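Local atomic coordinates of 4'-phospho-dehydrooxetanocin synthase (Bacillus megaterium, PDB entry 5UL3), a protein that catalyses the cobalamin- and radical-SAM-dependent oxidative ring contraction of dAMP to an oxetane aldehyde in the biosynthesis of oxetanocin A. Residues 137-142 and 182-187; 240-245 and 285-290; 195-200 and 213-218; 156-161 and 167-172. All coordinates share one frame; numbering follows the deposited sequence. Where two conformers were deposited one is given.

In the fold
From the N terminus, the chain first reaches residues 137-142 at the start of helix 138-149, where contact 1 opens. Before it closes at residues 182-187, the chain makes strand 154-159 and helix 166-176, whose packing is contact 4; that short loop therefore lies wholly within the longer one. Contact 3 follows in series, where strand 212-216, the neighbour of strand 180-184 in the same sheet, returns alongside helix 190-205. Contact 2 comes last and joins helix 242-252 to the chain leaving helix 283-286. None of the loops cross. Contacts 1, 3 and 4 lie within the Rossmann fold that houses cobalamin, and contact 2 ties the segment leading toward the radical SAM core back onto it.

Contact 1. Residues 137-142 and 182-187; sequences NLSTGT and GLSVNF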
loop_
_atom_site.group_PDB
_atom_site.type_symbol
_atom_site.label_atom_id
_atom_site.label_comp_id
_atom_site.label_asym_id
_atom_site.label_seq_id
_atom_site.Cartn_x
_atom_site.Cartn_y
_atom_site.Cartn_z
ATOM N N ASN A 137 -8.157 4.951 -3.560
ATOM C CA ASN A 137 -7.911 5.014 -2.123
ATOM C C ASN A 137 -8.832 4.047 -1.388
ATOM O O ASN A 137 -10.028 4.308 -1.216
ATOM C CB ASN A 137 -8.074 6.421 -1.568
ATOM C CG ASN A 137 -7.750 6.481 -0.076
ATOM O OD1 ASN A 137 -8.641 6.674 0.749
ATOM N ND2 ASN A 137 -6.464 6.269 0.280
ATOM N N LEU A 138 -8.257 2.957 -0.896
ATOM C CA LEU A 138 -9.042 1.966 -0.166
ATOM C C LEU A 138 -9.369 2.422 1.246
ATOM O O LEU A 138 -10.396 2.006 1.806
ATOM C CB LEU A 138 -8.262 0.649 -0.126
ATOM C CG LEU A 138 -7.914 0.089 -1.516
ATOM C CD1 LEU A 138 -7.140 -1.214 -1.377
ATOM C CD2 LEU A 138 -9.192 -0.151 -2.349
ATOM N N SER A 139 -8.496 3.232 1.847
ATOM C CA SER A 139 -8.706 3.697 3.213
ATOM C C SER A 139 -10.103 4.275 3.372
ATOM O O SER A 139 -10.844 3.912 4.293
ATOM C CB SER A 139 -7.655 4.748 3.565
ATOM O OG SER A 139 -6.359 4.295 3.212
ATOM N N THR A 140 -10.487 5.170 2.458
ATOM C CA THR A 140 -11.825 5.736 2.480
ATOM C C THR A 140 -12.810 4.947 1.633
ATOM O O THR A 140 -14.001 4.910 1.968
ATOM C CB THR A 140 -11.804 7.203 2.005
ATOM O OG1 THR A 140 -11.299 7.280 0.662
ATOM C CG2 THR A 140 -10.947 8.051 2.935
ATOM N N GLY A 141 -12.347 4.305 0.552
ATOM C CA GLY A 141 -13.262 3.603 -0.343
ATOM C C GLY A 141 -13.969 2.426 0.310
ATOM O O GLY A 141 -15.139 2.159 0.024
ATOM N N THR A 142 -13.259 1.680 1.172
ATOM C CA THR A 142 -13.917 0.566 1.845
ATOM C C THR A 142 -14.771 1.017 3.023
ATOM O O THR A 142 -15.748 0.340 3.357
ATOM C CB THR A 142 -12.889 -0.471 2.335
ATOM O OG1 THR A 142 -12.036 0.136 3.312
ATOM C CG2 THR A 142 -12.034 -0.958 1.174
ATOM N N GLY A 182 -14.700 12.704 8.476
ATOM C CA GLY A 182 -13.532 11.890 8.773
ATOM C C GLY A 182 -12.380 12.213 7.851
ATOM O O GLY A 182 -12.557 12.326 6.638
ATOM N N LEU A 183 -11.186 12.335 8.436
ATOM C CA LEU A 183 -9.955 12.501 7.675
ATOM C C LEU A 183 -9.082 11.263 7.833
ATOM O O LEU A 183 -8.863 10.794 8.955
ATOM C CB LEU A 183 -9.160 13.728 8.134
ATOM C CG LEU A 183 -9.885 15.053 8.366
ATOM C CD1 LEU A 183 -8.838 16.134 8.721
ATOM C CD2 LEU A 183 -10.707 15.442 7.120
ATOM N N SER A 184 -8.567 10.759 6.716
ATOM C CA SER A 184 -7.539 9.720 6.734
ATOM C C SER A 184 -6.170 10.404 6.721
ATOM O O SER A 184 -5.841 11.119 5.765
ATOM C CB SER A 184 -7.712 8.793 5.528
ATOM O OG SER A 184 -6.893 7.636 5.638
ATOM N N VAL A 185 -5.385 10.196 7.777
ATOM C CA VAL A 185 -4.159 10.952 8.031
ATOM C C VAL A 185 -2.994 9.968 7.980
ATOM O O VAL A 185 -2.859 9.110 8.861
ATOM C CB VAL A 185 -4.193 11.679 9.383
ATOM C CG1 VAL A 185 -2.893 12.460 9.595
ATOM C CG2 VAL A 185 -5.401 12.607 9.467
ATOM N N ASN A 186 -2.159 10.092 6.960
ATOM C CA ASN A 186 -1.070 9.174 6.684
ATOM C C ASN A 186 0.269 9.853 6.953
ATOM O O ASN A 186 0.323 11.041 7.280
ATOM C CB ASN A 186 -1.157 8.685 5.241
ATOM C CG ASN A 186 -0.832 7.228 5.123
ATOM O OD1 ASN A 186 0.022 6.720 5.848
ATOM N ND2 ASN A 186 -1.536 6.530 4.245
ATOM N N PHE A 187 1.349 9.067 6.826
ATOM C CA PHE A 187 2.711 9.580 6.973
ATOM C C PHE A 187 2.898 10.890 6.222
ATOM O O PHE A 187 2.541 11.005 5.045
ATOM C CB PHE A 187 3.725 8.559 6.448
ATOM C CG PHE A 187 3.809 7.306 7.267
ATOM C CD1 PHE A 187 4.523 7.292 8.459
ATOM C CD2 PHE A 187 3.187 6.139 6.850
ATOM C CE1 PHE A 187 4.606 6.142 9.226
ATOM C CE2 PHE A 187 3.277 4.973 7.619
ATOM C CZ PHE A 187 3.989 4.983 8.801
HETATM O O HOH W 1 -4.693 6.501 2.926
#
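Ser139 and Ser184 meet in a small, buried contact at the cobalamin site of the Rossmann fold, where the start of helix 138-149 faces the C-terminal end of strand 180-184. CB of Ser139 lies 3.6 Å from OG of Ser184, while the two hydroxyls stay 4.2 Å apart and are not bonded to each other. Each reaches for the cofactor instead: Ser139 OG and Ser184 OG both hydrogen-bond to cobalamin, and the latter also meets the side-chain amide of Asn217. The Ser184 hydroxyl is anti to its own nitrogen (chi1 -169°), which turns it to the helix. Beside it, the methyl CG2 of Thr140 rests 4.2 Å from Ser184 CB. Asn137 caps the helix; its OD1 accepts from Thr140 N at 2.9 Å and from Thr140 OG1 at 2.7 Å, the hydroxyl lying in the carbonyl plane. One water bridges the gap, donating to Ser139 OG at 2.8 Å, accepting from Asn137 ND2 and, weakly, from Asn186 ND2. Strand 119-124 runs beside strand 180-184 and meets Thr140 through Leu122 and Asn124, while Leu183 points away from helix 138-149 and touches Val123.

Contact 2. Residues 240-245 and 285-290; sequences EGEYTL and EEVPTP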
loop_
_atom_site.group_PDB
_atom_site.type_symbol
_atom_site.label_atom_id
_atom_site.label_comp_id
_atom_site.label_asym_id
_atom_site.label_seq_id
_atom_site.Cartn_x
_atom_site.Cartn_y
_atom_site.Cartn_z
ATOM N N GLU A 240 -9.290 -0.473 12.551
ATOM C CA GLU A 240 -10.199 -0.441 11.401
ATOM C C GLU A 240 -11.316 0.580 11.634
ATOM O O GLU A 240 -11.763 0.799 12.765
ATOM C CB GLU A 240 -10.819 -1.825 11.164
ATOM C CG GLU A 240 -9.827 -2.869 10.623
ATOM C CD GLU A 240 -10.359 -4.279 10.746
ATOM O OE1 GLU A 240 -10.760 -4.656 11.866
ATOM O OE2 GLU A 240 -10.386 -4.999 9.723
ATOM N N GLY A 241 -11.799 1.171 10.544
ATOM C CA GLY A 241 -12.792 2.225 10.650
ATOM C C GLY A 241 -14.250 1.825 10.507
ATOM O O GLY A 241 -15.132 2.600 10.893
ATOM N N GLU A 242 -14.522 0.627 9.980
ATOM C CA GLU A 242 -15.890 0.259 9.602
ATOM C C GLU A 242 -16.837 0.285 10.796
ATOM O O GLU A 242 -17.875 0.953 10.779
ATOM C CB GLU A 242 -15.898 -1.128 8.953
ATOM C CG GLU A 242 -15.315 -1.187 7.541
ATOM C CD GLU A 242 -13.786 -1.365 7.477
ATOM O OE1 GLU A 242 -13.075 -1.169 8.488
ATOM O OE2 GLU A 242 -13.295 -1.675 6.365
ATOM N N TYR A 243 -16.520 -0.485 11.833
ATOM C CA TYR A 243 -17.411 -0.538 12.988
ATOM C C TYR A 243 -17.370 0.745 13.798
ATOM O O TYR A 243 -18.365 1.100 14.436
ATOM C CB TYR A 243 -17.048 -1.715 13.892
ATOM C CG TYR A 243 -17.249 -3.070 13.273
ATOM C CD1 TYR A 243 -17.965 -3.228 12.102
ATOM C CD2 TYR A 243 -16.715 -4.205 13.881
ATOM C CE1 TYR A 243 -18.139 -4.473 11.536
ATOM C CE2 TYR A 243 -16.883 -5.449 13.324
ATOM C CZ TYR A 243 -17.592 -5.582 12.157
ATOM O OH TYR A 243 -17.767 -6.834 11.615
ATOM N N THR A 244 -16.234 1.446 13.778
ATOM C CA THR A 244 -16.154 2.766 14.386
ATOM C C THR A 244 -17.195 3.702 13.776
ATOM O O THR A 244 -17.956 4.359 14.497
ATOM C CB THR A 244 -14.740 3.325 14.207
ATOM O OG1 THR A 244 -13.823 2.601 15.038
ATOM C CG2 THR A 244 -14.679 4.817 14.562
ATOM N N LEU A 245 -17.257 3.755 12.446
ATOM C CA LEU A 245 -18.215 4.656 11.803
ATOM C C LEU A 245 -19.643 4.185 12.037
ATOM O O LEU A 245 -20.527 4.997 12.320
ATOM C CB LEU A 245 -17.907 4.793 10.306
ATOM C CG LEU A 245 -16.628 5.577 9.980
ATOM C CD1 LEU A 245 -16.309 5.471 8.493
ATOM C CD2 LEU A 245 -16.808 7.034 10.362
ATOM N N GLU A 285 -16.893 -11.159 4.750
ATOM C CA GLU A 285 -18.167 -10.951 4.080
ATOM C C GLU A 285 -18.838 -9.607 4.339
ATOM O O GLU A 285 -19.909 -9.373 3.776
ATOM C CB GLU A 285 -19.145 -12.063 4.472
ATOM C CG GLU A 285 -19.300 -12.227 5.976
ATOM C CD GLU A 285 -19.701 -13.642 6.354
ATOM O OE1 GLU A 285 -20.216 -13.850 7.482
ATOM O OE2 GLU A 285 -19.499 -14.545 5.511
ATOM N N GLU A 286 -18.275 -8.720 5.151
ATOM C CA GLU A 286 -18.976 -7.471 5.404
ATOM C C GLU A 286 -18.401 -6.285 4.647
ATOM O O GLU A 286 -19.044 -5.239 4.617
ATOM C CB GLU A 286 -18.994 -7.157 6.897
ATOM C CG GLU A 286 -19.794 -8.228 7.659
ATOM C CD GLU A 286 -19.962 -7.918 9.129
ATOM O OE1 GLU A 286 -19.607 -6.805 9.556
ATOM O OE2 GLU A 286 -20.452 -8.803 9.859
ATOM N N VAL A 287 -17.217 -6.407 4.058
ATOM C CA VAL A 287 -16.593 -5.273 3.387
ATOM C C VAL A 287 -16.650 -5.548 1.884
ATOM O O VAL A 287 -15.958 -6.455 1.384
ATOM C CB VAL A 287 -15.156 -5.032 3.870
ATOM C CG1 VAL A 287 -14.551 -3.858 3.131
ATOM C CG2 VAL A 287 -15.156 -4.723 5.371
ATOM N N PRO A 288 -17.491 -4.827 1.135
ATOM C CA PRO A 288 -17.638 -5.111 -0.297
ATOM C C PRO A 288 -16.623 -4.339 -1.123
ATOM O O PRO A 288 -15.749 -3.654 -0.582
ATOM C CB PRO A 288 -19.068 -4.631 -0.596
ATOM C CG PRO A 288 -19.191 -3.400 0.304
ATOM C CD PRO A 288 -18.349 -3.706 1.564
ATOM N N THR A 289 -16.741 -4.455 -2.446
ATOM C CA THR A 289 -15.985 -3.657 -3.414
ATOM C C THR A 289 -15.777 -2.227 -2.924
ATOM O O THR A 289 -16.748 -1.584 -2.522
ATOM C CB THR A 289 -16.745 -3.630 -4.747
ATOM O OG1 THR A 289 -17.049 -4.971 -5.155
ATOM C CG2 THR A 289 -15.921 -2.893 -5.841
ATOM N N PRO A 290 -14.556 -1.684 -2.924
ATOM C CA PRO A 290 -14.388 -0.278 -2.549
ATOM C C PRO A 290 -15.251 0.620 -3.423
ATOM O O PRO A 290 -15.492 0.327 -4.598
ATOM C CB PRO A 290 -12.898 -0.011 -2.807
ATOM C CG PRO A 290 -12.497 -1.070 -3.763
ATOM C CD PRO A 290 -13.290 -2.272 -3.390
#
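Glu242 and Tyr243, neighbours on helix 242-252, make the two touches with Val287 and Glu286, the latter the last residue of helix 283-286 and Val287 just beyond it. Before them in the chain, Glu240 directs its carboxylate to Arg311 and Arg331, and the backbone N of Gly241 makes a weak hydrogen bond to cobalamin. Glu242 then crosses Val287 at about a right angle. Its chain bends at chi2 (86°), which brings OE2 against the valine methyls, 3.7 Å from Val287 CG2 and 4.1 Å from Val287 CG1. Both oxygens have polar partners elsewhere: OE2 forms a salt bridge with Arg311 and OE1 hydrogen-bonds to cobalamin, so the valine serves as an apolar flank to a buried, paired charge. Tyr243 supplies the polar link. Its OH donates to Glu286 OE1 over 2.8 Å; the oxygen sits at the ring edge, in the ring plane, yet the hydroxyl meets it from 48° above the carboxylate plane. Ring and carboxylate planes are turned 51° apart. The extended chain of Glu286 carries OE1 this far, also to 3.4 Å from Tyr243 CE1. The same hydroxyl has a second hydrogen-bonding partner, Asn282 N, which helps fix it, and Arg246 makes a cation-pi contact with the ring. Behind the cofactor, the Tyr243-Glu286 bond joins helix 242-252 to the end of helix 283-286, while Gly241 and Glu242 belong to the cobalamin-binding site of the Rossmann domain.

Contact 3. Residues 195-200 and 213-218; sequences EILDLI and ITVGNV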
loop_
_atom_site.group_PDB
_atom_site.type_symbol
_atom_site.label_atom_id
_atom_site.label_comp_id
_atom_site.label_asym_id
_atom_site.label_seq_id
_atom_site.Cartn_x
_atom_site.Cartn_y
_atom_site.Cartn_z
ATOM N N GLU A 195 -4.093 21.858 9.353
ATOM C CA GLU A 195 -4.682 22.972 8.606
ATOM C C GLU A 195 -6.156 22.720 8.307
ATOM O O GLU A 195 -7.000 23.612 8.468
ATOM C CB GLU A 195 -3.921 23.204 7.302
ATOM C CG GLU A 195 -2.514 23.766 7.479
ATOM C CD GLU A 195 -1.875 24.156 6.157
ATOM O OE1 GLU A 195 -2.630 24.468 5.211
ATOM O OE2 GLU A 195 -0.625 24.154 6.068
ATOM N N ILE A 196 -6.481 21.508 7.851
ATOM C CA ILE A 196 -7.867 21.196 7.522
ATOM C C ILE A 196 -8.713 21.158 8.784
ATOM O O ILE A 196 -9.823 21.699 8.808
ATOM C CB ILE A 196 -7.954 19.878 6.732
ATOM C CG1 ILE A 196 -7.255 20.025 5.382
ATOM C CG2 ILE A 196 -9.412 19.472 6.525
ATOM C CD1 ILE A 196 -7.053 18.711 4.646
ATOM N N LEU A 197 -8.202 20.525 9.854
ATOM C CA LEU A 197 -8.932 20.491 11.121
ATOM C C LEU A 197 -9.155 21.899 11.669
ATOM O O LEU A 197 -10.241 22.215 12.167
ATOM C CB LEU A 197 -8.174 19.630 12.139
ATOM C CG LEU A 197 -8.298 18.123 11.856
ATOM C CD1 LEU A 197 -7.312 17.290 12.703
ATOM C CD2 LEU A 197 -9.745 17.667 12.088
ATOM N N ASP A 198 -8.128 22.752 11.607
ATOM C CA ASP A 198 -8.286 24.141 12.041
ATOM C C ASP A 198 -9.486 24.800 11.365
ATOM O O ASP A 198 -10.336 25.400 12.030
ATOM C CB ASP A 198 -7.010 24.936 11.746
ATOM C CG ASP A 198 -5.881 24.650 12.729
ATOM O OD1 ASP A 198 -6.063 23.916 13.733
ATOM O OD2 ASP A 198 -4.780 25.174 12.483
ATOM N N LEU A 199 -9.586 24.658 10.034
ATOM C CA LEU A 199 -10.673 25.273 9.273
ATOM C C LEU A 199 -12.022 24.625 9.572
ATOM O O LEU A 199 -13.051 25.308 9.602
ATOM C CB LEU A 199 -10.371 25.175 7.785
ATOM C CG LEU A 199 -9.349 26.188 7.300
ATOM C CD1 LEU A 199 -8.758 25.706 6.000
ATOM C CD2 LEU A 199 -10.060 27.521 7.115
ATOM N N ILE A 200 -12.042 23.303 9.767
ATOM C CA ILE A 200 -13.288 22.632 10.125
ATOM C C ILE A 200 -13.819 23.173 11.443
ATOM O O ILE A 200 -15.004 23.502 11.565
ATOM C CB ILE A 200 -13.078 21.108 10.203
ATOM C CG1 ILE A 200 -12.882 20.535 8.801
ATOM C CG2 ILE A 200 -14.270 20.452 10.915
ATOM C CD1 ILE A 200 -12.442 19.059 8.817
ATOM N N ILE A 213 -16.377 14.958 14.470
ATOM C CA ILE A 213 -15.117 14.961 13.731
ATOM C C ILE A 213 -14.296 13.763 14.184
ATOM O O ILE A 213 -14.113 13.551 15.390
ATOM C CB ILE A 213 -14.329 16.261 13.957
ATOM C CG1 ILE A 213 -15.231 17.478 13.733
ATOM C CG2 ILE A 213 -13.133 16.324 13.023
ATOM C CD1 ILE A 213 -15.783 17.568 12.327
ATOM N N THR A 214 -13.787 12.990 13.227
ATOM C CA THR A 214 -12.919 11.868 13.557
ATOM C C THR A 214 -11.747 11.829 12.580
ATOM O O THR A 214 -11.848 12.304 11.447
ATOM C CB THR A 214 -13.713 10.533 13.571
ATOM O OG1 THR A 214 -12.838 9.441 13.894
ATOM C CG2 THR A 214 -14.392 10.246 12.238
ATOM N N VAL A 215 -10.611 11.293 13.032
ATOM C CA VAL A 215 -9.484 11.053 12.137
ATOM C C VAL A 215 -9.091 9.595 12.312
ATOM O O VAL A 215 -9.284 9.010 13.382
ATOM C CB VAL A 215 -8.263 11.967 12.391
ATOM C CG1 VAL A 215 -8.560 13.442 11.977
ATOM C CG2 VAL A 215 -7.807 11.870 13.842
ATOM N N GLY A 216 -8.547 9.009 11.249
ATOM C CA GLY A 216 -8.116 7.620 11.304
ATOM C C GLY A 216 -6.834 7.417 10.529
ATOM O O GLY A 216 -6.217 8.390 10.072
ATOM N N ASN A 217 -6.473 6.147 10.333
ATOM C CA ASN A 217 -5.195 5.710 9.776
ATOM C C ASN A 217 -4.070 5.869 10.803
ATOM O O ASN A 217 -4.293 6.280 11.950
ATOM C CB ASN A 217 -4.849 6.427 8.468
ATOM C CG ASN A 217 -4.157 5.511 7.457
ATOM O OD1 ASN A 217 -3.509 4.523 7.833
ATOM N ND2 ASN A 217 -4.295 5.836 6.172
ATOM N N VAL A 218 -2.856 5.511 10.395
ATOM C CA VAL A 218 -1.829 5.116 11.363
ATOM C C VAL A 218 -1.245 6.304 12.140
ATOM O O VAL A 218 -0.835 6.143 13.298
ATOM C CB VAL A 218 -0.724 4.327 10.638
ATOM C CG1 VAL A 218 -0.000 5.214 9.645
ATOM C CG2 VAL A 218 0.229 3.687 11.658
#
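Leu197 and Ile200, one helical turn apart on helix 190-205, press onto Ile213 and Val215, the alternate residues of strand 212-216 that face them. Helix and strand run nearly antiparallel, at 170°, with their axes 11.1 Å apart at closest approach. The fork of Leu197 is spread over two strand residues: CD2 comes 3.8 Å from CG2 of Ile213, and CD1 reaches 4.1 Å from CG1 of Val215. Leu197 leaves the helix obliquely to the strand, and its branched end swings in to make both touches. Ile213 answers with two branches of its own. Its CG2 meets the leucine, while CD1, bent back at chi2 (-61°), goes the other way to lie 3.5 Å from CG2 of Ile200, the tightest pair here. Ile213 is therefore the bump between the two helix side chains, and it lies alongside each of them, the paired side chains running in opposite senses. Leu183 of the adjoining strand touches both Leu197 and Val215 and extends this surface, while Tyr201 and Ile204 of the same helix also touch Ile213. The arrangement belongs to the beta-alpha-beta unit of strand 180-184, helix 190-205 and strand 212-216, whose residues Thr214 and Gly216 touch cobalamin. Because every touching group is a methyl of a buried aliphatic side chain, the two segments are joined by hydrophobic shape fit alone.

Contact 4. Residues 156-161 and 167-172; sequences ELIDMQ and NQIIKN
Ile158 and Ile169 lie at the middle of the first half of a beta-alpha-beta crossover in the Rossmann fold, where helix 166-176 folds back over edge strand 154-159 before the chain enters strand 180-184. The segments run at 170° to one another, their axes 10.0 Å apart at closest approach. The apolar contacts come first. CG2 of Ile158 meets CG1 of Ile169 at 3.9 Å, and CD1 of Ile169 reaches on to Met160, 3.7 Å from its CG, the two side chains crossing at about a right angle. Leu192 of helix 190-205 touches Met160, and Ile196 touches Ile169, so this row of side chains is shared with the next helix. Asn172 was deposited in two conformers, and its contacts hold for the one given here. In it CG is anti to the backbone nitrogen (chi1 -174°), which sends the amide toward the strand, and CD1 of Ile158 lies 3.5 Å from that CG. The polar link to Glu156 is tentative: ND2 donates to Glu156 OE2 over 2.9 Å, with carboxylate and amide planes 76° apart, but Asn172 OD1, a second acceptor, also lies 3.0 Å from OE2. On the far side, Asp159 forms an Asx turn, its OD1 accepting from Gln161 N at 2.8 Å, and its OD2 receives Gln161 NE2 on the syn lone pair, also at 2.8 Å.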
loop_
_atom_site.group_PDB
_atom_site.type_symbol
_atom_site.label_atom_id
_atom_site.label_comp_id
_atom_site.label_asym_id
_atom_site.label_seq_id
_atom_site.Cartn_x
_atom_site.Cartn_y
_atom_site.Cartn_z
ATOM N N GLU A 156 -20.063 10.741 1.298
ATOM C CA GLU A 156 -19.405 11.568 0.291
ATOM C C GLU A 156 -17.904 11.362 0.423
ATOM O O GLU A 156 -17.375 11.379 1.536
ATOM C CB GLU A 156 -19.768 13.044 0.467
ATOM C CG GLU A 156 -18.807 14.021 -0.222
ATOM C CD GLU A 156 -19.467 14.833 -1.328
ATOM O OE1 GLU A 156 -20.693 14.679 -1.522
ATOM O OE2 GLU A 156 -18.757 15.623 -2.001
ATOM N N LEU A 157 -17.230 11.157 -0.711
ATOM C CA LEU A 157 -15.792 10.907 -0.752
ATOM C C LEU A 157 -15.089 12.108 -1.365
ATOM O O LEU A 157 -15.502 12.596 -2.425
ATOM C CB LEU A 157 -15.475 9.658 -1.576
ATOM C CG LEU A 157 -15.919 8.330 -0.934
ATOM C CD1 LEU A 157 -15.798 7.194 -1.938
ATOM C CD2 LEU A 157 -15.030 8.087 0.283
ATOM N N ILE A 158 -14.042 12.571 -0.693
ATOM C CA ILE A 158 -13.165 13.621 -1.194
ATOM C C ILE A 158 -11.745 13.077 -1.162
ATOM O O ILE A 158 -11.320 12.519 -0.142
ATOM C CB ILE A 158 -13.262 14.902 -0.346
ATOM C CG1 ILE A 158 -14.709 15.402 -0.269
ATOM C CG2 ILE A 158 -12.358 15.996 -0.952
ATOM C CD1 ILE A 158 -14.873 16.567 0.689
ATOM N N ASP A 159 -11.005 13.238 -2.269
ATOM C CA ASP A 159 -9.658 12.676 -2.375
ATOM C C ASP A 159 -8.711 13.767 -2.865
ATOM O O ASP A 159 -8.807 14.196 -4.019
ATOM C CB ASP A 159 -9.626 11.479 -3.331
ATOM C CG ASP A 159 -8.317 10.671 -3.231
ATOM O OD1 ASP A 159 -7.334 11.177 -2.647
ATOM O OD2 ASP A 159 -8.281 9.514 -3.714
ATOM N N MET A 160 -7.804 14.206 -1.988
ATOM C CA MET A 160 -6.770 15.159 -2.397
ATOM C C MET A 160 -5.814 14.593 -3.436
ATOM O O MET A 160 -5.081 15.372 -4.057
ATOM C CB MET A 160 -5.970 15.626 -1.185
ATOM C CG MET A 160 -6.785 16.469 -0.217
ATOM S SD MET A 160 -5.750 17.130 1.084
ATOM C CE MET A 160 -4.871 18.425 0.166
ATOM N N GLN A 161 -5.804 13.273 -3.663
ATOM C CA GLN A 161 -4.917 12.725 -4.689
ATOM C C GLN A 161 -5.221 13.293 -6.062
ATOM O O GLN A 161 -4.321 13.372 -6.905
ATOM C CB GLN A 161 -5.035 11.214 -4.781
ATOM C CG GLN A 161 -4.462 10.423 -3.641
ATOM C CD GLN A 161 -4.533 8.943 -3.982
ATOM O OE1 GLN A 161 -3.540 8.339 -4.374
ATOM N NE2 GLN A 161 -5.725 8.376 -3.903
ATOM N N ASN A 167 -9.035 24.499 0.410
ATOM C CA ASN A 167 -10.198 25.379 0.336
ATOM C C ASN A 167 -11.357 24.727 -0.416
ATOM O O ASN A 167 -12.525 25.001 -0.108
ATOM C CB ASN A 167 -9.814 26.719 -0.303
ATOM C CG ASN A 167 -8.948 27.579 0.614
ATOM O OD1 ASN A 167 -8.934 27.399 1.836
ATOM N ND2 ASN A 167 -8.229 28.526 0.026
ATOM N N GLN A 168 -11.069 23.854 -1.386
ATOM C CA GLN A 168 -12.149 23.127 -2.044
ATOM C C GLN A 168 -12.778 22.103 -1.103
ATOM O O GLN A 168 -13.990 21.859 -1.163
ATOM C CB GLN A 168 -11.640 22.458 -3.321
ATOM C CG GLN A 168 -11.276 23.471 -4.413
ATOM C CD GLN A 168 -10.674 22.830 -5.656
ATOM O OE1 GLN A 168 -9.865 21.902 -5.571
ATOM N NE2 GLN A 168 -11.061 23.337 -6.821
ATOM N N ILE A 169 -11.975 21.486 -0.234
ATOM C CA ILE A 169 -12.545 20.580 0.768
ATOM C C ILE A 169 -13.546 21.323 1.639
ATOM O O ILE A 169 -14.681 20.873 1.831
ATOM C CB ILE A 169 -11.440 19.956 1.627
ATOM C CG1 ILE A 169 -10.612 18.974 0.789
ATOM C CG2 ILE A 169 -12.064 19.301 2.881
ATOM C CD1 ILE A 169 -9.270 18.638 1.416
ATOM N N ILE A 170 -13.142 22.484 2.168
ATOM C CA ILE A 170 -14.017 23.229 3.074
ATOM C C ILE A 170 -15.289 23.654 2.353
ATOM O O ILE A 170 -16.398 23.530 2.894
ATOM C CB ILE A 170 -13.273 24.437 3.670
ATOM C CG1 ILE A 170 -12.046 23.979 4.458
ATOM C CG2 ILE A 170 -14.214 25.271 4.535
ATOM C CD1 ILE A 170 -12.375 23.083 5.645
ATOM N N LYS A 171 -15.148 24.159 1.121
ATOM C CA LYS A 171 -16.312 24.503 0.311
ATOM C C LYS A 171 -17.240 23.310 0.159
ATOM O O LYS A 171 -18.468 23.442 0.278
ATOM C CB LYS A 171 -15.871 24.983 -1.077
ATOM C CG LYS A 171 -15.361 26.415 -1.172
ATOM C CD LYS A 171 -15.226 26.808 -2.653
ATOM C CE LYS A 171 -16.488 26.410 -3.435
ATOM N NZ LYS A 171 -16.450 26.689 -4.909
ATOM N N ASN A 172 -16.666 22.138 -0.120
ATOM C CA ASN A 172 -17.452 20.918 -0.268
ATOM C C ASN A 172 -18.209 20.593 1.014
ATOM O O ASN A 172 -19.384 20.218 0.970
ATOM C CB ASN A 172 -16.522 19.766 -0.667
ATOM C CG ASN A 172 -17.267 18.481 -0.999
ATOM O OD1 ASN A 172 -18.082 17.994 -0.218
ATOM N ND2 ASN A 172 -16.968 17.914 -2.165
#